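2-hydroxy-3-oxopropionate reductase (Polaromonas sp. JS666, PDB 4DLL) probably catalyses the NAD(P)H-dependent reduction of 2-hydroxy-3-oxopropionate (tartronate semialdehyde) to glycerate. Local coordinates at residues 118-123 with 143-148; 87-92 with 113-118. All blocks are in the same frame, centred on the assembly; numbering follows the deposited sequence.

How the contacts relate
Contact 2 comes first along the chain and closes before contact 1 opens. Ser118 belongs to both. Their centres lie about 10 Å apart, on the same side of the chain's centre. Strands 90-93, 119-122 and 144-151 are consecutive neighbours in one mixed sheet. Contact 1 is the strand pairing of 119-122 with 144-151. Contact 2 lies at the start of strand 90-93, where the loop leading into strand 119-122 passes. Between them, Leu119 and Leu121 probably hydrogen-bond to the backbone of Val91, and Met114 packs on Ile143. All four segments belong to the NAD-binding family region, so they join three neighbouring strands, and the loop that leads into the middle one, in the probable cofactor-binding domain.

Contact 1 of 2, residues 118-123 with 143-148; sequences SLFLDM and IAHLDT
Phe120 and His145 are bridged partners on neighbouring parallel strands, and their side chains run side by side on the same face of the sheet. Phe120 CB lies 3.6 Å from Ala144 O. With CG anti to the backbone N (chi1 179°), the ring leans along His145. Phe120 CD1 meets His145 CD2 at 3.5 Å. Further out, Phe120 CE1 is 3.9 Å from His145 NE2. The ring planes are only 25° apart, but they are slid so far that they barely overlap; the ring centroids are 5.5 Å apart. Helix 128-140 covers this face, and its Leu138 touches both side chains. His145 NE2 is buried and has no hydrogen-bond partner in the model. Asp122 CB also approaches the imidazole.

The opposite face is aliphatic. Leu119 CG rests on Ala144 CB at 3.7 Å. Leu146 CD1 is shared by Leu119 CD2 and Leu121 CD1. Ser176 of helix 170-183 touches all three leucines.

The backbones hold the strands in register. Phe120 N donates to Ala144 O from above the carbonyl plane, and Leu146 N returns a bond to Phe120 O. Asp122 N reaches Leu146 O in the carbonyl plane, with a nearly straight N-H...O angle of 172°. The shortest of these bonds is Thr148 N to Asp122 O, 2.8 Å. Just past strand 119-122, the selenomethionine Met123 lays CG 3.5 Å from Thr148 O. The two Asp147 carboxylate oxygens turn away to backbone N-H groups of Gly193 and Gln196.

Strand 119-122, helix 128-140 and strand 144-151 thus form a beta-alpha-beta crossover, the repeating unit of a Rossmann-type nucleotide-binding fold.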
loop_
_atom_site.group_PDB
_atom_site.type_symbol
_atom_site.label_atom_id
_atom_site.label_comp_id
_atom_site.label_asym_id
_atom_site.label_seq_id
_atom_site.Cartn_x
_atom_site.Cartn_y
_atom_site.Cartn_z
ATOM N N SER A 118 35.088 5.858 -16.558
ATOM C CA SER A 118 34.564 5.426 -15.292
ATOM C C SER A 118 33.089 5.860 -15.200
ATOM O O SER A 118 32.647 6.763 -15.922
ATOM C CB SER A 118 35.397 6.036 -14.139
ATOM O OG SER A 118 35.319 7.466 -14.166
ATOM N N LEU A 119 32.371 5.282 -14.258
ATOM C CA LEU A 119 30.966 5.579 -14.056
ATOM C C LEU A 119 30.732 6.052 -12.623
ATOM O O LEU A 119 31.335 5.519 -11.704
ATOM C CB LEU A 119 30.112 4.311 -14.271
ATOM C CG LEU A 119 29.408 4.173 -15.623
ATOM C CD1 LEU A 119 30.428 3.754 -16.726
ATOM C CD2 LEU A 119 28.218 3.229 -15.570
ATOM N N PHE A 120 29.822 7.014 -12.467
ATOM C CA PHE A 120 29.404 7.500 -11.189
ATOM C C PHE A 120 27.941 7.142 -10.968
ATOM O O PHE A 120 27.115 7.509 -11.750
ATOM C CB PHE A 120 29.614 8.999 -11.113
ATOM C CG PHE A 120 29.182 9.632 -9.814
ATOM C CD1 PHE A 120 27.884 10.119 -9.664
ATOM C CD2 PHE A 120 30.087 9.835 -8.791
ATOM C CE1 PHE A 120 27.447 10.765 -8.481
ATOM C CE2 PHE A 120 29.689 10.474 -7.589
ATOM C CZ PHE A 120 28.350 10.941 -7.437
ATOM N N LEU A 121 27.666 6.402 -9.897
ATOM C CA LEU A 121 26.332 5.931 -9.532
ATOM C C LEU A 121 25.892 6.747 -8.352
ATOM O O LEU A 121 26.487 6.618 -7.277
ATOM C CB LEU A 121 26.368 4.441 -9.143
ATOM C CG LEU A 121 25.941 3.427 -10.222
ATOM C CD1 LEU A 121 26.564 3.671 -11.559
ATOM C CD2 LEU A 121 26.193 1.996 -9.807
ATOM N N ASP A 122 24.876 7.588 -8.539
ATOM C CA ASP A 122 24.304 8.305 -7.413
ATOM C C ASP A 122 23.076 7.623 -6.849
ATOM O O ASP A 122 22.044 7.517 -7.505
ATOM C CB ASP A 122 24.044 9.788 -7.688
ATOM C CG ASP A 122 24.001 10.597 -6.377
ATOM O OD1 ASP A 122 23.720 9.972 -5.301
ATOM O OD2 ASP A 122 24.288 11.830 -6.396
HETATM N N MSE A 123 23.261 7.120 -5.631
HETATM C CA MSE A 123 22.229 6.480 -4.823
HETATM C C MSE A 123 21.682 7.432 -3.806
HETATM O O MSE A 123 20.602 7.215 -3.322
HETATM C CB MSE A 123 22.795 5.304 -4.057
HETATM C CG MSE A 123 23.317 4.259 -4.965
HETATM SE SE MSE A 123 23.392 2.560 -4.010
HETATM C CE MSE A 123 22.763 1.423 -5.659
ATOM N N ILE A 143 32.908 11.602 -17.930
ATOM C CA ILE A 143 32.454 10.641 -16.904
ATOM C C ILE A 143 30.945 10.506 -16.966
ATOM O O ILE A 143 30.204 11.510 -16.889
ATOM C CB ILE A 143 32.811 11.079 -15.457
ATOM C CG1 ILE A 143 34.291 11.444 -15.296
ATOM C CG2 ILE A 143 32.411 10.023 -14.457
ATOM C CD1 ILE A 143 34.452 12.480 -14.207
ATOM N N ALA A 144 30.532 9.247 -17.103
ATOM C CA ALA A 144 29.149 8.811 -17.100
ATOM C C ALA A 144 28.517 8.932 -15.719
ATOM O O ALA A 144 29.176 8.886 -14.716
ATOM C CB ALA A 144 29.036 7.285 -17.647
ATOM N N HIS A 145 27.209 9.037 -15.696
ATOM C CA HIS A 145 26.435 9.240 -14.497
ATOM C C HIS A 145 25.160 8.445 -14.714
ATOM O O HIS A 145 24.571 8.504 -15.786
ATOM C CB HIS A 145 26.076 10.706 -14.422
ATOM C CG HIS A 145 25.409 11.126 -13.146
ATOM N ND1 HIS A 145 24.050 11.007 -12.945
ATOM C CD2 HIS A 145 25.900 11.753 -12.049
ATOM C CE1 HIS A 145 23.743 11.479 -11.749
ATOM N NE2 HIS A 145 24.844 11.929 -11.186
ATOM N N LEU A 146 24.762 7.667 -13.712
ATOM C CA LEU A 146 23.395 7.170 -13.631
ATOM C C LEU A 146 22.904 7.566 -12.287
ATOM O O LEU A 146 23.715 7.716 -11.380
ATOM C CB LEU A 146 23.355 5.658 -13.619
ATOM C CG LEU A 146 23.534 5.015 -14.936
ATOM C CD1 LEU A 146 24.975 5.081 -15.095
ATOM C CD2 LEU A 146 23.092 3.602 -14.643
ATOM N N ASP A 147 21.590 7.641 -12.132
ATOM C CA ASP A 147 21.046 7.977 -10.833
ATOM C C ASP A 147 20.270 6.729 -10.505
ATOM O O ASP A 147 19.377 6.339 -11.276
ATOM C CB ASP A 147 20.196 9.299 -10.818
ATOM C CG ASP A 147 19.162 9.378 -11.940
ATOM O OD1 ASP A 147 19.538 9.403 -13.151
ATOM O OD2 ASP A 147 17.960 9.459 -11.619
ATOM N N THR A 148 20.689 6.070 -9.427
ATOM C CA THR A 148 20.245 4.735 -9.112
ATOM C C THR A 148 19.802 4.577 -7.651
ATOM O O THR A 148 20.407 3.798 -6.876
ATOM C CB THR A 148 21.312 3.644 -9.527
ATOM O OG1 THR A 148 22.427 3.652 -8.644
ATOM C CG2 THR A 148 21.818 3.885 -10.953
#

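Contact 2 of 2, residues 87-92 with 113-118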
loop_
_atom_site.group_PDB
_atom_site.type_symbol
_atom_site.label_atom_id
_atom_site.label_comp_id
_atom_site.label_asym_id
_atom_site.label_seq_id
_atom_site.Cartn_x
_atom_site.Cartn_y
_atom_site.Cartn_z
ATOM N N ASP A 87 41.089 5.487 -8.915
ATOM C CA ASP A 87 41.374 4.280 -9.730
ATOM C C ASP A 87 40.119 3.408 -9.973
ATOM O O ASP A 87 40.182 2.320 -10.577
ATOM C CB ASP A 87 42.542 3.470 -9.100
ATOM C CG ASP A 87 43.057 2.327 -10.013
ATOM O OD1 ASP A 87 43.266 2.542 -11.257
ATOM O OD2 ASP A 87 43.261 1.198 -9.462
ATOM N N ALA A 88 38.964 3.932 -9.549
ATOM C CA ALA A 88 37.702 3.202 -9.614
ATOM C C ALA A 88 37.207 3.126 -11.030
ATOM O O ALA A 88 37.344 4.082 -11.801
ATOM C CB ALA A 88 36.646 3.856 -8.757
ATOM N N ASP A 89 36.635 1.974 -11.347
ATOM C CA ASP A 89 35.790 1.785 -12.532
ATOM C C ASP A 89 34.400 2.369 -12.298
ATOM O O ASP A 89 33.844 2.973 -13.190
ATOM C CB ASP A 89 35.634 0.285 -12.800
ATOM C CG ASP A 89 36.957 -0.389 -13.076
ATOM O OD1 ASP A 89 37.735 0.151 -13.870
ATOM O OD2 ASP A 89 37.228 -1.450 -12.486
ATOM N N ILE A 90 33.839 2.134 -11.109
ATOM C CA ILE A 90 32.514 2.614 -10.731
ATOM C C ILE A 90 32.637 3.302 -9.352
ATOM O O ILE A 90 33.164 2.714 -8.399
ATOM C CB ILE A 90 31.507 1.495 -10.726
ATOM C CG1 ILE A 90 31.421 0.840 -12.139
ATOM C CG2 ILE A 90 30.158 2.008 -10.223
ATOM C CD1 ILE A 90 30.221 -0.118 -12.334
ATOM N N VAL A 91 32.232 4.560 -9.271
ATOM C CA VAL A 91 32.167 5.246 -7.985
ATOM C C VAL A 91 30.712 5.372 -7.536
ATOM O O VAL A 91 29.892 5.939 -8.246
ATOM C CB VAL A 91 32.852 6.618 -8.066
ATOM C CG1 VAL A 91 32.540 7.484 -6.789
ATOM C CG2 VAL A 91 34.380 6.435 -8.274
ATOM N N VAL A 92 30.400 4.823 -6.368
ATOM C CA VAL A 92 29.051 4.833 -5.829
ATOM C C VAL A 92 28.946 5.844 -4.693
ATOM O O VAL A 92 29.568 5.638 -3.641
ATOM C CB VAL A 92 28.665 3.442 -5.314
ATOM C CG1 VAL A 92 27.220 3.411 -4.875
ATOM C CG2 VAL A 92 28.923 2.385 -6.407
ATOM N N ALA A 113 39.425 13.963 -10.410
ATOM C CA ALA A 113 40.328 12.824 -10.294
ATOM C C ALA A 113 39.874 11.484 -10.916
ATOM O O ALA A 113 40.688 10.595 -11.096
ATOM C CB ALA A 113 40.722 12.636 -8.845
HETATM N N MSE A 114 38.606 11.342 -11.274
HETATM C CA MSE A 114 38.166 10.069 -11.881
HETATM C C MSE A 114 38.749 9.753 -13.281
HETATM O O MSE A 114 38.905 10.637 -14.110
HETATM C CB MSE A 114 36.642 9.945 -11.869
HETATM C CG MSE A 114 36.032 9.681 -10.463
HETATM SE SE MSE A 114 34.008 9.894 -10.447
HETATM C CE MSE A 114 33.429 8.387 -11.694
ATOM N N LYS A 115 39.056 8.473 -13.497
ATOM C CA LYS A 115 39.418 7.851 -14.787
ATOM C C LYS A 115 38.564 8.298 -15.955
ATOM O O LYS A 115 37.412 8.638 -15.778
ATOM C CB LYS A 115 39.197 6.338 -14.709
ATOM C CG LYS A 115 40.380 5.489 -14.293
ATOM C CD LYS A 115 40.240 4.025 -14.821
ATOM C CE LYS A 115 39.510 3.116 -13.832
ATOM N NZ LYS A 115 40.037 1.687 -13.735
ATOM N N PRO A 116 39.118 8.270 -17.175
ATOM C CA PRO A 116 38.193 8.303 -18.295
ATOM C C PRO A 116 37.522 6.909 -18.395
ATOM O O PRO A 116 38.089 5.909 -17.950
ATOM C CB PRO A 116 39.109 8.607 -19.509
ATOM C CG PRO A 116 40.498 8.849 -18.950
ATOM C CD PRO A 116 40.516 8.128 -17.632
ATOM N N GLY A 117 36.300 6.867 -18.904
ATOM C CA GLY A 117 35.507 5.613 -18.963
ATOM C C GLY A 117 34.804 5.191 -17.660
ATOM O O GLY A 117 34.016 4.265 -17.651
ATOM N N SER A 118 35.088 5.858 -16.558
ATOM C CA SER A 118 34.564 5.426 -15.292
ATOM C C SER A 118 33.089 5.860 -15.200
ATOM O O SER A 118 32.647 6.763 -15.922
ATOM C CB SER A 118 35.397 6.036 -14.139
ATOM O OG SER A 118 35.319 7.466 -14.166
HETATM O O HOH W 1 37.792 6.539 -11.093
HETATM O O HOH W 2 33.208 2.359 -16.076
#
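Lys115 and Asp89 form the salt bridge of this contact. Lys115 NZ lies 2.8 Å from Asp89 OD1 and meets it from above the carboxylate plane, 41° out of it. The lysine chain bends at chi3 (-90°) and again at chi4, which carries the ammonium group over the backbone of residues 87-89. Asp87 OD1 is also near, but at 4.2 Å from Lys115 NZ it is beyond a salt bridge. Both acids have other partners: Asp87 OD2 pairs with Lys33 NZ, and Asp89 OD2 accepts from the backbone N of Arg32 and Lys33.

Hydrogen bonds add to this. Lys115 NZ makes a weak one to Asp87 O, 3.2 Å away. Ser118 OG donates to Lys115 O across the type II turn 115-118, at 2.9 Å. One water donates to both Asp89 O and Gly117 O, the latter at 2.6 Å. Another lies between Ala88 O and Lys115 N, its bond to the latter weak.

Two carbons come close to carbonyl oxygens. Lys115 CE lies 3.1 Å from Ala88 O, and Ser118 CA makes a CA-H...O contact to Asp89 O. The apolar contact lies deeper: selenomethionine Met114 packs CE on Val91 CG2 at 4.1 Å. Ala85 of helix 81-85 touches both residues.

A leucine at Lys115 would probably leave Asp89 OD1 without its charged mate and Asp87 O without its weak donor. The chemistry is polar at the outer end and apolar inside: one lysine, probably steadied by two nearby acids, ties the turn before strand 119-122 to the start of strand 90-93.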